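Local coordinates for protein Endonuclease/exonuclease/phosphatase (Beutenbergia cavernae DSM 12333, PDB 4RUW) that belongs to the endonuclease/exonuclease/phosphatase family with its DNase I-like fold, also carries an Ig-like domain, and holds a zinc ion, at residues R57-N62 with G323-L328; L236-T241 with L253-I258; L263-R268 with D292-Y297. All coordinates share one frame; numbering follows the deposited sequence.

Interaction 1. Residues R57-N62 with G323-L328; sequences RVMTWN and GVVMDL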
# COMPACT_ATOMS: atom_id res chain seq x y z
N ARG A 57 -13.90 -4.75 -2.20
CA ARG A 57 -12.88 -5.54 -1.53
C ARG A 57 -11.67 -5.66 -2.45
O ARG A 57 -11.78 -6.16 -3.58
CB ARG A 57 -13.41 -6.91 -1.12
CG ARG A 57 -12.35 -7.80 -0.49
CD ARG A 57 -12.92 -9.08 0.10
NE ARG A 57 -13.42 -8.83 1.45
CZ ARG A 57 -13.60 -9.76 2.38
NH1 ARG A 57 -13.35 -11.04 2.11
NH2 ARG A 57 -14.03 -9.42 3.58
N VAL A 58 -10.54 -5.19 -1.97
CA VAL A 58 -9.29 -5.17 -2.72
C VAL A 58 -8.28 -6.02 -1.99
O VAL A 58 -8.05 -5.83 -0.79
CB VAL A 58 -8.73 -3.74 -2.84
CG1 VAL A 58 -7.38 -3.74 -3.55
CG2 VAL A 58 -9.73 -2.85 -3.55
N MSE A 59 -7.67 -6.94 -2.72
CA MSE A 59 -6.66 -7.81 -2.15
C MSE A 59 -5.34 -7.60 -2.87
O MSE A 59 -5.31 -7.35 -4.07
CB MSE A 59 -7.11 -9.26 -2.32
CG MSE A 59 -6.13 -10.31 -1.82
SE MSE A 59 -6.82 -12.12 -1.93
CE MSE A 59 -5.41 -13.00 -0.91
N THR A 60 -4.24 -7.67 -2.12
CA THR A 60 -2.92 -7.72 -2.73
C THR A 60 -2.13 -8.90 -2.16
O THR A 60 -2.24 -9.21 -0.97
CB THR A 60 -2.13 -6.39 -2.57
OG1 THR A 60 -0.94 -6.43 -3.38
CG2 THR A 60 -1.74 -6.13 -1.13
N TRP A 61 -1.34 -9.55 -3.00
CA TRP A 61 -0.60 -10.72 -2.56
C TRP A 61 0.63 -10.96 -3.40
O TRP A 61 0.54 -11.11 -4.62
CB TRP A 61 -1.50 -11.95 -2.64
CG TRP A 61 -1.07 -13.14 -1.82
CD1 TRP A 61 -0.06 -13.20 -0.90
CD2 TRP A 61 -1.66 -14.44 -1.86
NE1 TRP A 61 0.01 -14.47 -0.36
CE2 TRP A 61 -0.97 -15.25 -0.93
CE3 TRP A 61 -2.72 -15.01 -2.58
CZ2 TRP A 61 -1.30 -16.58 -0.70
CZ3 TRP A 61 -3.04 -16.33 -2.36
CH2 TRP A 61 -2.33 -17.10 -1.43
N ASN A 62 1.78 -11.05 -2.75
CA ASN A 62 2.99 -11.54 -3.39
C ASN A 62 2.94 -13.06 -3.27
O ASN A 62 3.04 -13.60 -2.17
CB ASN A 62 4.22 -10.96 -2.68
CG ASN A 62 5.53 -11.45 -3.27
OD1 ASN A 62 5.62 -12.57 -3.78
ND2 ASN A 62 6.55 -10.60 -3.21
N GLY A 323 -1.46 -12.57 2.07
CA GLY A 323 -2.35 -11.68 1.35
C GLY A 323 -2.95 -10.64 2.28
O GLY A 323 -3.20 -10.92 3.46
N VAL A 324 -3.17 -9.44 1.77
CA VAL A 324 -3.81 -8.37 2.52
C VAL A 324 -5.16 -8.11 1.86
O VAL A 324 -5.23 -7.88 0.65
CB VAL A 324 -2.96 -7.07 2.51
CG1 VAL A 324 -3.69 -5.94 3.23
CG2 VAL A 324 -1.59 -7.32 3.11
N VAL A 325 -6.23 -8.19 2.64
CA VAL A 325 -7.59 -8.12 2.13
C VAL A 325 -8.33 -6.96 2.77
O VAL A 325 -8.60 -6.99 3.97
CB VAL A 325 -8.36 -9.43 2.39
CG1 VAL A 325 -9.73 -9.40 1.73
CG2 VAL A 325 -7.54 -10.64 1.92
N MSE A 326 -8.63 -5.93 1.99
CA MSE A 326 -9.21 -4.70 2.53
C MSE A 326 -10.62 -4.49 2.03
O MSE A 326 -10.90 -4.67 0.84
CB MSE A 326 -8.39 -3.49 2.10
CG MSE A 326 -6.91 -3.54 2.50
SE MSE A 326 -6.62 -3.75 4.41
CE MSE A 326 -7.76 -2.31 5.05
N ASP A 327 -11.49 -4.07 2.94
CA ASP A 327 -12.86 -3.70 2.59
C ASP A 327 -12.96 -2.18 2.63
O ASP A 327 -12.77 -1.56 3.69
CB ASP A 327 -13.85 -4.34 3.57
CG ASP A 327 -13.99 -5.84 3.36
OD1 ASP A 327 -14.14 -6.27 2.20
OD2 ASP A 327 -13.93 -6.59 4.35
N LEU A 328 -13.22 -1.59 1.47
CA LEU A 328 -13.31 -0.15 1.30
C LEU A 328 -14.74 0.22 0.94
O LEU A 328 -15.53 -0.64 0.55
CB LEU A 328 -12.37 0.31 0.18
CG LEU A 328 -10.92 -0.19 0.27
CD1 LEU A 328 -10.11 0.32 -0.92
CD2 LEU A 328 -10.28 0.22 1.59
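Arg57 leaves its strand with CG anti to the backbone N (chi1 176°) and then bends at chi3 (-84°), which lays its guanidinium alongside the carboxylate of Asp327. The two residues form a non-hydrogen-bonded pair between 57-62 and 324-328, antiparallel neighbours inside a six-stranded mixed sheet of the DNase I-like fold. Their salt bridge is side-on: Arg57 NE reaches Asp327 OD1 at 2.8 Å in an almost straight bond (175°), and Arg57 NH2 meets the syn lone pair of Asp327 OD2 at 2.9 Å. Two bonds in nearly coplanar groups fix the rotation of the guanidinium, while NH1 goes to Glu87 O. Val325 CG1 closes over one face of this group, 3.6 Å from Arg57 CD: the aliphatic part of the arginine packs on a beta-branched valine, suited to extended chain. Backbone bonds join the pairs Val58-Met326 and Thr60-Val324 in both directions. At the other end, glycine suits position 323 chiefly because a side-chain carbon would run into the methyl CE of selenomethionine Met59, which lies 4.0 Å from Gly323 CA. Gly323 CA also lies against the Trp61 ring, whose NE1 bonds to His321 O: it is 3.8 Å from the five-membered centroid, a CH-pi contact over the face.

Interaction 2. Residues L236-T241 with L253-I258; sequences LNIWTT and LMQSWI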
# COMPACT_ATOMS: atom_id res chain seq x y z
N LEU A 236 5.65 -3.06 -1.56
CA LEU A 236 6.50 -1.89 -1.67
C LEU A 236 7.87 -2.11 -1.06
O LEU A 236 8.77 -1.30 -1.25
CB LEU A 236 5.82 -0.66 -1.07
CG LEU A 236 4.46 -0.31 -1.68
CD1 LEU A 236 3.94 0.98 -1.08
CD2 LEU A 236 4.52 -0.23 -3.21
N ASN A 237 8.02 -3.20 -0.30
CA ASN A 237 9.33 -3.57 0.24
C ASN A 237 9.91 -2.53 1.20
O ASN A 237 11.13 -2.46 1.39
CB ASN A 237 10.33 -3.88 -0.88
CG ASN A 237 10.47 -5.36 -1.13
OD1 ASN A 237 10.52 -6.16 -0.19
ND2 ASN A 237 10.56 -5.74 -2.40
N ILE A 238 9.04 -1.71 1.79
CA ILE A 238 9.45 -0.74 2.78
C ILE A 238 8.57 -0.88 4.01
O ILE A 238 7.37 -1.14 3.88
CB ILE A 238 9.38 0.73 2.24
CG1 ILE A 238 7.95 1.11 1.83
CG2 ILE A 238 10.36 0.91 1.10
CD1 ILE A 238 7.81 2.58 1.42
N TRP A 239 9.16 -0.72 5.19
CA TRP A 239 8.38 -0.51 6.39
C TRP A 239 7.82 0.91 6.36
O TRP A 239 8.18 1.72 5.50
CB TRP A 239 9.25 -0.60 7.63
CG TRP A 239 9.94 -1.88 7.92
CD1 TRP A 239 10.00 -3.02 7.15
CD2 TRP A 239 10.68 -2.15 9.11
NE1 TRP A 239 10.75 -3.98 7.81
CE2 TRP A 239 11.18 -3.47 9.01
CE3 TRP A 239 10.99 -1.40 10.25
CZ2 TRP A 239 11.96 -4.05 10.01
CZ3 TRP A 239 11.75 -1.96 11.23
CH2 TRP A 239 12.24 -3.28 11.11
N THR A 240 6.97 1.25 7.32
CA THR A 240 6.50 2.62 7.43
C THR A 240 7.52 3.53 8.11
O THR A 240 7.46 4.75 7.95
CB THR A 240 5.17 2.74 8.17
OG1 THR A 240 5.31 2.16 9.47
CG2 THR A 240 4.06 2.02 7.41
N THR A 241 8.47 2.95 8.86
CA THR A 241 9.46 3.74 9.58
C THR A 241 10.86 3.20 9.29
O THR A 241 11.03 2.04 8.90
CB THR A 241 9.24 3.73 11.10
OG1 THR A 241 9.21 2.38 11.58
CG2 THR A 241 7.95 4.45 11.47
N LEU A 253 10.81 9.09 5.14
CA LEU A 253 10.78 10.01 4.02
C LEU A 253 9.79 9.53 2.95
O LEU A 253 8.91 10.26 2.51
CB LEU A 253 12.18 10.17 3.44
CG LEU A 253 12.32 11.10 2.24
CD1 LEU A 253 11.94 12.53 2.61
CD2 LEU A 253 13.73 11.03 1.69
N MSE A 254 9.91 8.27 2.54
CA MSE A 254 9.03 7.75 1.50
C MSE A 254 7.57 7.78 1.93
O MSE A 254 6.69 8.11 1.14
CB MSE A 254 9.47 6.34 1.09
CG MSE A 254 10.70 6.35 0.17
SE MSE A 254 11.19 4.63 -0.58
CE MSE A 254 12.41 4.03 0.81
N GLN A 255 7.30 7.42 3.19
CA GLN A 255 5.91 7.46 3.66
C GLN A 255 5.36 8.89 3.67
O GLN A 255 4.17 9.09 3.41
CB GLN A 255 5.78 6.79 5.03
CG GLN A 255 6.14 5.31 5.00
CD GLN A 255 5.04 4.41 4.46
OE1 GLN A 255 3.87 4.80 4.41
NE2 GLN A 255 5.41 3.19 4.08
N SER A 256 6.20 9.88 3.96
CA SER A 256 5.74 11.26 3.92
C SER A 256 5.32 11.64 2.50
O SER A 256 4.34 12.35 2.32
CB SER A 256 6.80 12.23 4.47
OG SER A 256 7.86 12.49 3.57
N TRP A 257 6.04 11.15 1.49
CA TRP A 257 5.69 11.44 0.10
C TRP A 257 4.33 10.85 -0.25
O TRP A 257 3.52 11.46 -0.94
CB TRP A 257 6.71 10.86 -0.86
CG TRP A 257 8.08 11.41 -0.78
CD1 TRP A 257 8.49 12.53 -0.12
CD2 TRP A 257 9.25 10.85 -1.39
NE1 TRP A 257 9.85 12.71 -0.30
CE2 TRP A 257 10.33 11.68 -1.07
CE3 TRP A 257 9.47 9.72 -2.19
CZ2 TRP A 257 11.63 11.42 -1.51
CZ3 TRP A 257 10.76 9.47 -2.63
CH2 TRP A 257 11.82 10.31 -2.29
N ILE A 258 4.09 9.63 0.21
CA ILE A 258 2.82 8.96 -0.09
C ILE A 258 1.67 9.73 0.56
O ILE A 258 0.64 9.99 -0.08
CB ILE A 258 2.83 7.49 0.39
CG1 ILE A 258 3.95 6.70 -0.31
CG2 ILE A 258 1.49 6.85 0.13
CD1 ILE A 258 4.20 5.32 0.30
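Apolar packing brings Ile238 of the loop 236-241 against Met254, on helix 251-260, a loop-to-helix contact in the DNase I-like part of the protein. The branched Ile238 side chain divides its work. Its CG2 meets the methyl end of Met254, 3.7 Å from CE, where the bend at chi3 (-90°) turns the selenomethionine tip across the isoleucine. Ile238 CD1 instead passes alongside Gln255, reaching NE2 at 3.6 Å, and also touches Met254 CB. A flexible unbranched chain suits the helix side here, since it can follow the shape of a rigid beta-branched partner.

The polar part is slight. The Gln255 chain folds at chi2 (-79°), carrying its amide over the loop backbone, and Gln255 NE2 donates a weak hydrogen bond of 3.4 Å to Trp239 O. Thr240 packs along the glutamine: Gln255 CG lies 3.3 Å from Thr240 O, and Thr240 CG2 is 3.8 Å from Gln255 NE2. The amide nitrogen thus sits between Ile238 CD1 and the Thr240 methyl, with Tyr297 of strand 296-300 packed beside it; the long glutamine chain suits a helix position that must span to the loop. Thr240 O itself accepts from Asn368 ND2, so this turn of the loop also faces the Ig-like part of the chain.

With just one weak bond crossing between the segments, their cohesion probably rests on the fit of buried carbon surfaces, the glutamine amide adding direction more than strength.

Interaction 3. Residues L263-R268 with D292-Y297; sequences LADTWR and DRRIDY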
# COMPACT_ATOMS: atom_id res chain seq x y z
N LEU A 263 -2.72 9.85 -0.33
CA LEU A 263 -3.00 8.43 -0.24
C LEU A 263 -3.02 7.99 1.21
O LEU A 263 -2.15 8.39 1.98
CB LEU A 263 -1.95 7.63 -1.02
CG LEU A 263 -2.06 7.75 -2.54
CD1 LEU A 263 -0.84 7.20 -3.24
CD2 LEU A 263 -3.30 7.00 -3.02
N ALA A 264 -4.00 7.17 1.58
CA ALA A 264 -4.13 6.66 2.94
C ALA A 264 -3.74 5.19 2.96
O ALA A 264 -4.16 4.42 2.09
CB ALA A 264 -5.56 6.83 3.42
N ASP A 265 -2.93 4.82 3.95
CA ASP A 265 -2.53 3.44 4.19
C ASP A 265 -3.75 2.76 4.81
O ASP A 265 -4.05 2.98 5.99
CB ASP A 265 -1.34 3.47 5.14
CG ASP A 265 -0.81 2.09 5.52
OD1 ASP A 265 -1.50 1.06 5.33
OD2 ASP A 265 0.32 2.07 6.06
N THR A 266 -4.46 1.97 4.02
CA THR A 266 -5.78 1.53 4.46
C THR A 266 -5.73 0.63 5.69
O THR A 266 -6.53 0.80 6.60
CB THR A 266 -6.60 0.88 3.32
OG1 THR A 266 -5.96 -0.30 2.86
CG2 THR A 266 -6.80 1.88 2.16
N TRP A 267 -4.75 -0.28 5.74
CA TRP A 267 -4.62 -1.14 6.91
C TRP A 267 -4.54 -0.32 8.19
O TRP A 267 -5.22 -0.61 9.18
CB TRP A 267 -3.35 -2.00 6.79
CG TRP A 267 -3.19 -2.92 7.97
CD1 TRP A 267 -2.57 -2.64 9.16
CD2 TRP A 267 -3.71 -4.25 8.09
NE1 TRP A 267 -2.65 -3.73 10.00
CE2 TRP A 267 -3.35 -4.72 9.37
CE3 TRP A 267 -4.42 -5.09 7.23
CZ2 TRP A 267 -3.69 -6.00 9.82
CZ3 TRP A 267 -4.75 -6.36 7.67
CH2 TRP A 267 -4.39 -6.80 8.95
N ARG A 268 -3.71 0.71 8.17
CA ARG A 268 -3.41 1.50 9.35
C ARG A 268 -4.60 2.36 9.80
O ARG A 268 -4.62 2.82 10.93
CB ARG A 268 -2.20 2.35 9.01
CG ARG A 268 -1.54 3.08 10.12
CD ARG A 268 -0.32 3.78 9.56
NE ARG A 268 0.50 4.28 10.64
CZ ARG A 268 1.76 4.65 10.51
NH1 ARG A 268 2.36 4.60 9.32
NH2 ARG A 268 2.41 5.09 11.57
N ASP A 292 7.02 -5.21 12.72
CA ASP A 292 7.32 -4.11 11.82
C ASP A 292 7.35 -4.53 10.35
O ASP A 292 7.33 -3.68 9.46
CB ASP A 292 8.66 -3.47 12.18
CG ASP A 292 8.72 -3.04 13.63
OD1 ASP A 292 7.80 -2.32 14.07
OD2 ASP A 292 9.66 -3.46 14.33
N ARG A 293 7.39 -5.84 10.10
CA ARG A 293 7.58 -6.37 8.74
C ARG A 293 6.28 -6.44 7.94
O ARG A 293 5.90 -7.48 7.40
CB ARG A 293 8.32 -7.70 8.78
CG ARG A 293 9.78 -7.52 9.16
CD ARG A 293 10.56 -8.81 9.11
NE ARG A 293 11.98 -8.54 9.22
CZ ARG A 293 12.91 -9.48 9.36
NH1 ARG A 293 12.56 -10.75 9.43
NH2 ARG A 293 14.19 -9.12 9.45
N ARG A 294 5.61 -5.29 7.87
CA ARG A 294 4.44 -5.08 7.04
C ARG A 294 4.93 -4.29 5.84
O ARG A 294 5.26 -3.11 5.96
CB ARG A 294 3.38 -4.30 7.82
CG ARG A 294 2.08 -4.08 7.05
CD ARG A 294 1.01 -3.45 7.92
NE ARG A 294 1.31 -2.06 8.25
CZ ARG A 294 0.82 -1.01 7.58
NH1 ARG A 294 0.02 -1.19 6.54
NH2 ARG A 294 1.14 0.22 7.96
N ILE A 295 5.01 -4.96 4.69
CA ILE A 295 5.63 -4.37 3.51
C ILE A 295 4.76 -4.48 2.26
O ILE A 295 5.15 -4.02 1.18
CB ILE A 295 7.05 -4.97 3.24
CG1 ILE A 295 6.96 -6.48 2.99
CG2 ILE A 295 8.02 -4.64 4.38
CD1 ILE A 295 8.28 -7.08 2.54
N ASP A 296 3.59 -5.09 2.41
CA ASP A 296 2.58 -5.18 1.36
C ASP A 296 1.44 -4.27 1.78
O ASP A 296 0.99 -4.35 2.92
CB ASP A 296 2.06 -6.61 1.25
CG ASP A 296 3.13 -7.60 0.80
OD1 ASP A 296 3.89 -8.13 1.65
OD2 ASP A 296 3.19 -7.91 -0.41
N TYR A 297 1.01 -3.38 0.88
CA TYR A 297 0.10 -2.32 1.24
C TYR A 297 -1.06 -2.19 0.26
O TYR A 297 -0.93 -2.53 -0.92
CB TYR A 297 0.83 -0.97 1.21
CG TYR A 297 1.95 -0.78 2.19
CD1 TYR A 297 1.73 -0.13 3.40
CD2 TYR A 297 3.24 -1.19 1.90
CE1 TYR A 297 2.75 0.08 4.30
CE2 TYR A 297 4.27 -0.98 2.79
CZ TYR A 297 4.02 -0.35 3.99
OH TYR A 297 5.04 -0.11 4.88
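Asp265 and Arg294 approach from opposite directions and form the tight part of this contact, an end-on salt bridge. Arg294 NH2 reaches Asp265 OD2 at 2.8 Å and Arg294 NH1 reaches Asp265 OD1 at 3.0 Å, each oxygen being met on its syn side; a weak third bond runs from NH1 to OD2. The bend of the arginine at chi3 (70°) brings the guanidinium edge-on to the carboxylate, the two planes nearly coplanar (28° apart). A carboxylate matches the paired NH groups, and the short aspartate chain holds it close to its strand. Asp265 OD2 also meets the Tyr297 ring at its edge, 3.6 Å from CE1. Trp267 CD1 lies over the guanidinium face, with Trp267 CB 3.5 Å from Arg294 NH1.

Looser are Arg294 CD, 4.2 Å from the centroid of the Trp267 five-membered ring in a CH-pi contact, and Arg268 CB, 4.1 Å from Arg294 NH2; the Arg268 guanidinium bonds through NH2 to Asn368 OD1. All five touching residues are buried, so this looser side is no solvent face.

Strand 264-265 pairs with strand 296-300 at the border of the second mixed sheet, Tyr297 packs on Gln255 of helix 251-260, and Trp267 of helix 266-270 rests on Met326 of strand 324-330.

In the fold
Interaction 1 spans the chain most widely: both other contacts lie between its segments, with interaction 2 completed before interaction 3 begins. It belongs to one six-stranded mixed sheet, interaction 3 to the end of the second, and interaction 2 to the loop and helix beside that second sheet. Interactions 1 and 3, with centres 11 Å apart, touch, Thr60 CG2 lying 3.7 Å from Tyr297 O, so the two sheets pack together here. Interactions 2 and 3, with centres 9 Å apart, meet through a probable hydrogen bond of 2.7 Å between Ile238 O and Tyr297 OH. Interactions 1 and 2 do not touch; interaction 3 bridges them.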